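PDB 3LWS: aromatic amino acid beta-eliminating lyase/threonine aldolase from Exiguobacterium sibiricum, which belongs to the beta-eliminating lyase family of fold-type I enzymes and carries pyridoxal phosphate covalently linked to a lysine. Local coordinates for residues Q76-I81 / A220-T225. Numbering follows the deposited sequence.
Sequences QVALRI and AAFCQT
I81 and F222 pack against each other where helices 71-86 and 220-232 meet in the pyridoxal-phosphate domain of the aminotransferase fold. The helices follow the neighbouring strands 64-68 and 214-218 of the seven-stranded mixed sheet, and the axes of 76-81 and 220-225 come within 10.3 Å, with 120° between their N-to-C directions. The bond from CA to CB of I81 heads toward helix 220-232, and its side chain crosses that of F222 at about a right angle. Its methyl CG2 makes the tightest touch, 3.5 Å from F222 CD1, while CD1 of I81 lies over one face of the ring. F222 reaches this position because its CG lies anti to the backbone N (chi1 175°), which sends the ring across to the other helix although its CB points neither toward nor away from helix 71-86. The far end of the ring meets A78 edge-on: CZ is equally close to A78 CA and CB, 3.8 Å from each, so the ring edge lies against the helix backbone, and A78 O lies in the ring plane, 3.8 Å from CE1. W82, next along helix 71-86, stacks on F222 as well.

One turn on from F222, T225 adds the last apolar touch of the two segments, its side chain sliding past that of I81 in the opposite direction. Further along helix 220-232, A226 and W229 continue the surface under I81. On the flank of helix 71-86, Q76 OE1 hydrogen-bonds to Y233 OH, and NE2 to E103 OE1 and to the backbone oxygen of R232 of the second subunit. The methyl CG2 of T225, swung opposite the backbone N (OG1 at chi1 -50°), ends 3.9 Å from I81 CG1.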
# COMPACT_ATOMS: atom_id res chain seq x y z
N GLN A 76 5.48 3.60 -12.60
CA GLN A 76 5.76 2.35 -13.29
C GLN A 76 4.56 1.93 -14.10
O GLN A 76 4.69 1.62 -15.30
CB GLN A 76 6.13 1.25 -12.32
CG GLN A 76 7.58 1.32 -11.88
CD GLN A 76 7.91 0.33 -10.81
OE1 GLN A 76 7.39 -0.78 -10.79
NE2 GLN A 76 8.82 0.71 -9.91
N VAL A 77 3.40 1.96 -13.46
CA VAL A 77 2.18 1.62 -14.19
C VAL A 77 1.91 2.56 -15.38
O VAL A 77 1.54 2.10 -16.47
CB VAL A 77 0.96 1.60 -13.28
CG1 VAL A 77 -0.35 1.54 -14.17
CG2 VAL A 77 1.07 0.45 -12.34
N ALA A 78 2.11 3.86 -15.18
CA ALA A 78 1.87 4.86 -16.24
C ALA A 78 2.73 4.54 -17.46
O ALA A 78 2.21 4.44 -18.59
CB ALA A 78 2.17 6.27 -15.76
N LEU A 79 4.03 4.38 -17.21
CA LEU A 79 5.01 4.14 -18.29
C LEU A 79 4.70 2.85 -19.06
O LEU A 79 4.72 2.83 -20.31
CB LEU A 79 6.45 4.12 -17.74
CG LEU A 79 7.05 5.45 -17.24
CD1 LEU A 79 8.51 5.32 -16.97
CD2 LEU A 79 6.87 6.52 -18.22
N ARG A 80 4.36 1.79 -18.32
CA ARG A 80 3.95 0.52 -18.92
C ARG A 80 2.71 0.67 -19.81
O ARG A 80 2.67 0.11 -20.91
CB ARG A 80 3.72 -0.54 -17.85
CG ARG A 80 3.23 -1.93 -18.36
CD ARG A 80 4.11 -2.51 -19.46
NE ARG A 80 3.52 -3.70 -20.03
CZ ARG A 80 3.74 -4.94 -19.58
NH1 ARG A 80 4.51 -5.16 -18.53
NH2 ARG A 80 3.13 -5.96 -20.17
N ILE A 81 1.72 1.41 -19.34
CA ILE A 81 0.51 1.61 -20.14
C ILE A 81 0.88 2.29 -21.45
O ILE A 81 0.56 1.79 -22.51
CB ILE A 81 -0.58 2.35 -19.41
CG1 ILE A 81 -1.04 1.50 -18.22
CG2 ILE A 81 -1.81 2.64 -20.34
CD1 ILE A 81 -1.65 2.31 -17.07
N ALA A 220 -9.62 8.60 -19.53
CA ALA A 220 -10.48 7.55 -19.04
C ALA A 220 -9.95 6.12 -19.25
O ALA A 220 -9.85 5.37 -18.25
CB ALA A 220 -11.91 7.70 -19.65
N ALA A 221 -9.62 5.75 -20.50
CA ALA A 221 -9.14 4.39 -20.84
C ALA A 221 -7.80 4.05 -20.17
O ALA A 221 -7.62 2.96 -19.65
CB ALA A 221 -8.99 4.21 -22.36
N PHE A 222 -6.88 5.00 -20.20
CA PHE A 222 -5.61 4.94 -19.44
C PHE A 222 -5.84 4.59 -17.94
O PHE A 222 -5.24 3.66 -17.38
CB PHE A 222 -4.88 6.28 -19.60
CG PHE A 222 -3.63 6.40 -18.78
CD1 PHE A 222 -2.42 5.92 -19.27
CD2 PHE A 222 -3.66 7.03 -17.53
CE1 PHE A 222 -1.28 6.02 -18.54
CE2 PHE A 222 -2.54 7.15 -16.79
CZ PHE A 222 -1.33 6.62 -17.27
N CYS A 223 -6.73 5.33 -17.30
CA CYS A 223 -7.05 5.06 -15.89
C CYS A 223 -7.70 3.70 -15.68
O CYS A 223 -7.49 3.10 -14.66
CB CYS A 223 -7.91 6.19 -15.28
SG CYS A 223 -6.97 7.72 -15.16
N GLN A 224 -8.50 3.22 -16.63
CA GLN A 224 -9.11 1.89 -16.50
C GLN A 224 -8.07 0.82 -16.47
O GLN A 224 -8.14 -0.10 -15.67
CB GLN A 224 -10.09 1.57 -17.63
CG GLN A 224 -11.39 2.30 -17.53
CD GLN A 224 -12.10 2.37 -18.87
OE1 GLN A 224 -11.94 1.49 -19.72
NE2 GLN A 224 -12.88 3.44 -19.07
N THR A 225 -7.11 0.93 -17.37
CA THR A 225 -5.99 0.01 -17.39
C THR A 225 -5.13 0.12 -16.16
O THR A 225 -4.67 -0.91 -15.65
CB THR A 225 -5.12 0.23 -18.63
OG1 THR A 225 -6.00 0.24 -19.75
CG2 THR A 225 -4.09 -0.88 -18.77